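Side-chain contacts in histone acetyltransferase HPA2 and related acetyltransferases (Corynebacterium glutamicum ATCC 13032, PDB 2QEC), which probably transfers an acyl group, most likely acetyl from acetyl-coenzyme A, as a member of the GNAT acyltransferase family: residues F49-Q52 against I53-Y57; T164-R167 against A168-Y172. The protein carries 1 engineered substitution. All coordinates share one frame; numbering follows the deposited sequence.

Contact 1 (F49-Q52 against I53-Y57); sequences FELQ and IEKQY
The carbonyl oxygen of Q52 is gripped twice, by Q56 N at 2.9 Å and by Y57 N at 3.0 Å. The second bond is the straighter, 160° at the hydrogen, and the one from Q56 N the more bent, because the helix widens here into a pi-type turn and brings the fifth residue's N-H round to an oxygen that normally serves the fourth. The ring of Y57 follows, and its CD2 comes 3.5 Å from Q52 O at an oblique angle. The side chains of Q52 and Q56 run side by side in the same direction, their amide planes 80° apart, with Q52 CG 4.1 Å from Q56 OE1. All this lies within helix 43-60 of the GNAT fold, where the turns before the bulge are ordinary alpha: I53 N bonds to F49 O and K55 N to L51 O. On the flank facing helix 98-102, a chi1 of 179° carries L51 CG to the side away from its backbone N and brings CD1 within 3.9 Å of K55 CG, so lysine contributes its aliphatic stem. I53, a branched hydrocarbon suited to a buried face, lays CG1 3.4 Å from F49 O and packs beyond it on helix 14-25. In the second shell, Q52 OE1 bonds to Y129 OH, and E54 makes a salt bridge with R97. D80 takes Y57 OH on OD2 and, weakly, Q56 NE2 on OD1.

Contact 2 (T164-R167 against A168-Y172); sequences TSTR and AAQLY
With chi1 at 63°, S165 swings OG between its own backbone N and carbonyl carbon, and from there the hydroxyl oxygen accepts A168 N at 3.1 Å, nearly straight at 164°. T166 is turned differently: a chi1 of -71° sets OG1 beside the backbone N, which sends CG2 to the far side from it, and that methyl meets the amide end of Q170, 3.8 Å from NE2. The oxygen of S165 suits its post, since the first N-H groups of a helix have no carbonyl one turn earlier; this is an N-cap, opening helix 166-174 two residues after strand 159-163 of the GNAT sheet. A169 N then bonds to S165 O at 3.0 Å, the first backbone bond of the regular pattern, and Q170 N to T166 O. R167 bends at chi3, which folds its guanidinium back over the cap, with S165 OG 3.9 Å above one face and offset toward the rim. A169, buried and with no more than a methyl for a side chain, suits the face where the helix lies on the sheet, touching A163, L193 and M195. T166 packs on V204 of the second subunit, while A169 and Q170 both meet M201 of that chain.

In the fold
Contact 1 comes first along the chain, in the middle of helix 43-60; contact 2 follows more than a hundred residues later, at the start of helix 166-174. Their centres are 26 Å apart, on opposite sides of the chain's centre, and their nearest atoms stay about 12 Å from each other. The mixed seven-stranded sheet relates them: residues 49-57 reach strands 61-67, 73-80 and 126-133, whereas residues 164-172 rest on strands 159-163 and 192-197. Strands 126-133 and 159-163 are parallel neighbours, so the helices pack to either side of their junction; in GNAT enzymes such a pair usually splays apart to take acetyl-coenzyme A. The second subunit packs against contact 2 but does not touch contact 1.

Contact 1 (F49-Q52 against I53-Y57)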
loop_
_atom_site.group_PDB
_atom_site.type_symbol
_atom_site.label_atom_id
_atom_site.label_comp_id
_atom_site.label_asym_id
_atom_site.label_seq_id
_atom_site.Cartn_x
_atom_site.Cartn_y
_atom_site.Cartn_z
ATOM N N PHE A 49 -6.396 -11.721 24.640
ATOM C CA PHE A 49 -5.420 -12.610 24.014
ATOM C C PHE A 49 -5.875 -14.080 23.972
ATOM O O PHE A 49 -5.687 -14.745 22.960
ATOM C CB PHE A 49 -4.051 -12.489 24.705
ATOM C CG PHE A 49 -3.315 -11.193 24.420
ATOM C CD1 PHE A 49 -3.213 -10.705 23.131
ATOM C CD2 PHE A 49 -2.688 -10.489 25.430
ATOM C CE1 PHE A 49 -2.518 -9.553 22.867
ATOM C CE2 PHE A 49 -1.980 -9.313 25.157
ATOM C CZ PHE A 49 -1.907 -8.857 23.874
ATOM N N GLU A 50 -6.477 -14.586 25.052
ATOM C CA GLU A 50 -7.014 -15.952 25.046
ATOM C C GLU A 50 -8.047 -16.162 23.945
ATOM O O GLU A 50 -8.019 -17.180 23.265
ATOM C CB GLU A 50 -7.607 -16.302 26.396
ATOM C CG GLU A 50 -6.553 -16.443 27.452
ATOM C CD GLU A 50 -7.096 -16.609 28.850
ATOM O OE1 GLU A 50 -8.260 -16.195 29.123
ATOM O OE2 GLU A 50 -6.329 -17.140 29.688
ATOM N N LEU A 51 -8.921 -15.188 23.761
ATOM C CA LEU A 51 -9.967 -15.212 22.742
ATOM C C LEU A 51 -9.427 -15.093 21.307
ATOM O O LEU A 51 -9.876 -15.811 20.416
ATOM C CB LEU A 51 -10.940 -14.067 23.004
ATOM C CG LEU A 51 -12.113 -13.891 22.036
ATOM C CD1 LEU A 51 -13.168 -14.960 22.265
ATOM C CD2 LEU A 51 -12.707 -12.530 22.201
ATOM N N GLN A 52 -8.487 -14.177 21.093
ATOM C CA GLN A 52 -7.858 -14.004 19.784
ATOM C C GLN A 52 -7.141 -15.296 19.353
ATOM O O GLN A 52 -7.297 -15.740 18.232
ATOM C CB GLN A 52 -6.895 -12.803 19.777
ATOM C CG GLN A 52 -7.572 -11.453 19.542
ATOM C CD GLN A 52 -6.664 -10.273 19.803
ATOM O OE1 GLN A 52 -5.648 -10.389 20.464
ATOM N NE2 GLN A 52 -7.025 -9.128 19.266
ATOM N N ILE A 53 -6.376 -15.902 20.243
ATOM C CA ILE A 53 -5.703 -17.163 19.934
ATOM C C ILE A 53 -6.691 -18.280 19.633
ATOM O O ILE A 53 -6.548 -19.012 18.659
ATOM C CB ILE A 53 -4.797 -17.585 21.097
ATOM C CG1 ILE A 53 -3.561 -16.691 21.128
ATOM C CG2 ILE A 53 -4.393 -19.095 21.008
ATOM C CD1 ILE A 53 -2.789 -16.840 22.411
ATOM N N GLU A 54 -7.706 -18.392 20.472
ATOM C CA GLU A 54 -8.628 -19.514 20.424
ATOM C C GLU A 54 -9.511 -19.457 19.181
ATOM O O GLU A 54 -9.721 -20.479 18.522
ATOM C CB GLU A 54 -9.459 -19.511 21.704
ATOM C CG GLU A 54 -10.527 -20.563 21.819
ATOM C CD GLU A 54 -11.573 -20.171 22.847
ATOM O OE1 GLU A 54 -11.205 -20.008 24.035
ATOM O OE2 GLU A 54 -12.749 -20.011 22.456
ATOM N N LYS A 55 -9.984 -18.259 18.848
ATOM C CA LYS A 55 -11.003 -18.074 17.815
ATOM C C LYS A 55 -10.492 -17.486 16.507
ATOM O O LYS A 55 -11.218 -17.468 15.532
ATOM C CB LYS A 55 -12.123 -17.170 18.351
ATOM C CG LYS A 55 -12.897 -17.757 19.536
ATOM C CD LYS A 55 -13.924 -18.786 19.080
ATOM C CE LYS A 55 -14.878 -19.203 20.206
ATOM N NZ LYS A 55 -16.175 -19.757 19.687
ATOM N N GLN A 56 -9.261 -16.996 16.472
ATOM C CA GLN A 56 -8.741 -16.389 15.253
ATOM C C GLN A 56 -7.434 -17.020 14.796
ATOM O O GLN A 56 -7.341 -17.504 13.674
ATOM C CB GLN A 56 -8.525 -14.912 15.483
ATOM C CG GLN A 56 -8.238 -14.102 14.243
ATOM C CD GLN A 56 -8.216 -12.612 14.558
ATOM O OE1 GLN A 56 -8.636 -12.176 15.650
ATOM N NE2 GLN A 56 -7.741 -11.816 13.598
ATOM N N TYR A 57 -6.422 -16.999 15.651
ATOM C CA TYR A 57 -5.072 -17.343 15.203
ATOM C C TYR A 57 -4.831 -18.841 15.150
ATOM O O TYR A 57 -4.139 -19.325 14.238
ATOM C CB TYR A 57 -4.021 -16.577 16.022
ATOM C CG TYR A 57 -4.062 -15.145 15.628
ATOM C CD1 TYR A 57 -3.524 -14.744 14.429
ATOM C CD2 TYR A 57 -4.709 -14.193 16.402
ATOM C CE1 TYR A 57 -3.594 -13.433 14.008
ATOM C CE2 TYR A 57 -4.786 -12.886 15.993
ATOM C CZ TYR A 57 -4.221 -12.512 14.789
ATOM O OH TYR A 57 -4.290 -11.219 14.364
#

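Contact 2 (T164-R167 against A168-Y172)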
loop_
_atom_site.group_PDB
_atom_site.type_symbol
_atom_site.label_atom_id
_atom_site.label_comp_id
_atom_site.label_asym_id
_atom_site.label_seq_id
_atom_site.Cartn_x
_atom_site.Cartn_y
_atom_site.Cartn_z
ATOM N N THR A 164 5.389 0.409 15.731
ATOM C CA THR A 164 5.067 1.321 16.836
ATOM C C THR A 164 6.161 2.313 17.251
ATOM O O THR A 164 5.897 3.181 18.104
ATOM C CB THR A 164 4.675 0.535 18.063
ATOM O OG1 THR A 164 5.720 -0.406 18.357
ATOM C CG2 THR A 164 3.356 -0.211 17.821
ATOM N N SER A 165 7.368 2.171 16.686
ATOM C CA SER A 165 8.453 3.158 16.842
ATOM C C SER A 165 9.273 3.294 15.548
ATOM O O SER A 165 9.204 2.431 14.660
ATOM C CB SER A 165 9.376 2.771 17.996
ATOM O OG SER A 165 10.027 1.541 17.757
ATOM N N THR A 166 10.018 4.392 15.435
ATOM C CA THR A 166 10.940 4.587 14.310
ATOM C C THR A 166 12.019 3.505 14.345
ATOM O O THR A 166 12.415 2.968 13.310
ATOM C CB THR A 166 11.542 6.004 14.289
ATOM O OG1 THR A 166 10.516 6.932 13.926
ATOM C CG2 THR A 166 12.697 6.142 13.262
ATOM N N ARG A 167 12.457 3.150 15.543
ATOM C CA ARG A 167 13.426 2.093 15.691
ATOM C C ARG A 167 12.941 0.803 15.049
ATOM O O ARG A 167 13.665 0.182 14.253
ATOM C CB ARG A 167 13.721 1.849 17.163
ATOM C CG ARG A 167 14.845 0.876 17.381
ATOM C CD ARG A 167 15.170 0.690 18.862
ATOM N NE ARG A 167 13.988 0.588 19.724
ATOM C CZ ARG A 167 13.092 -0.404 19.691
ATOM N NH1 ARG A 167 13.202 -1.416 18.823
ATOM N NH2 ARG A 167 12.063 -0.381 20.535
ATOM N N ALA A 168 11.728 0.388 15.407
ATOM C CA ALA A 168 11.141 -0.840 14.843
ATOM C C ALA A 168 10.965 -0.720 13.312
ATOM O O ALA A 168 11.292 -1.642 12.561
ATOM C CB ALA A 168 9.820 -1.170 15.521
ATOM N N ALA A 169 10.474 0.436 12.875
ATOM C CA ALA A 169 10.313 0.741 11.468
ATOM C C ALA A 169 11.613 0.541 10.686
ATOM O O ALA A 169 11.601 0.056 9.558
ATOM C CB ALA A 169 9.817 2.173 11.315
ATOM N N GLN A 170 12.734 0.937 11.293
ATOM C CA GLN A 170 14.062 0.807 10.662
ATOM C C GLN A 170 14.510 -0.665 10.561
ATOM O O GLN A 170 15.125 -1.072 9.562
ATOM C CB GLN A 170 15.111 1.661 11.416
ATOM C CG GLN A 170 14.907 3.118 11.171
ATOM C CD GLN A 170 15.832 4.018 11.972
ATOM O OE1 GLN A 170 16.391 3.626 12.998
ATOM N NE2 GLN A 170 15.979 5.243 11.504
ATOM N N LEU A 171 14.156 -1.455 11.563
ATOM C CA LEU A 171 14.413 -2.898 11.568
ATOM C C LEU A 171 13.636 -3.568 10.446
ATOM O O LEU A 171 14.195 -4.340 9.658
ATOM C CB LEU A 171 14.029 -3.504 12.927
ATOM C CG LEU A 171 14.006 -5.033 13.108
ATOM C CD1 LEU A 171 15.200 -5.735 12.423
ATOM C CD2 LEU A 171 13.972 -5.399 14.600
ATOM N N TYR A 172 12.355 -3.227 10.339
ATOM C CA TYR A 172 11.494 -3.765 9.289
ATOM C C TYR A 172 11.886 -3.302 7.888
ATOM O O TYR A 172 11.860 -4.103 6.962
ATOM C CB TYR A 172 10.026 -3.446 9.582
ATOM C CG TYR A 172 9.515 -4.040 10.874
ATOM C CD1 TYR A 172 9.752 -5.359 11.179
ATOM C CD2 TYR A 172 8.776 -3.272 11.786
ATOM C CE1 TYR A 172 9.285 -5.911 12.356
ATOM C CE2 TYR A 172 8.320 -3.825 13.005
ATOM C CZ TYR A 172 8.571 -5.150 13.267
ATOM O OH TYR A 172 8.099 -5.762 14.434
#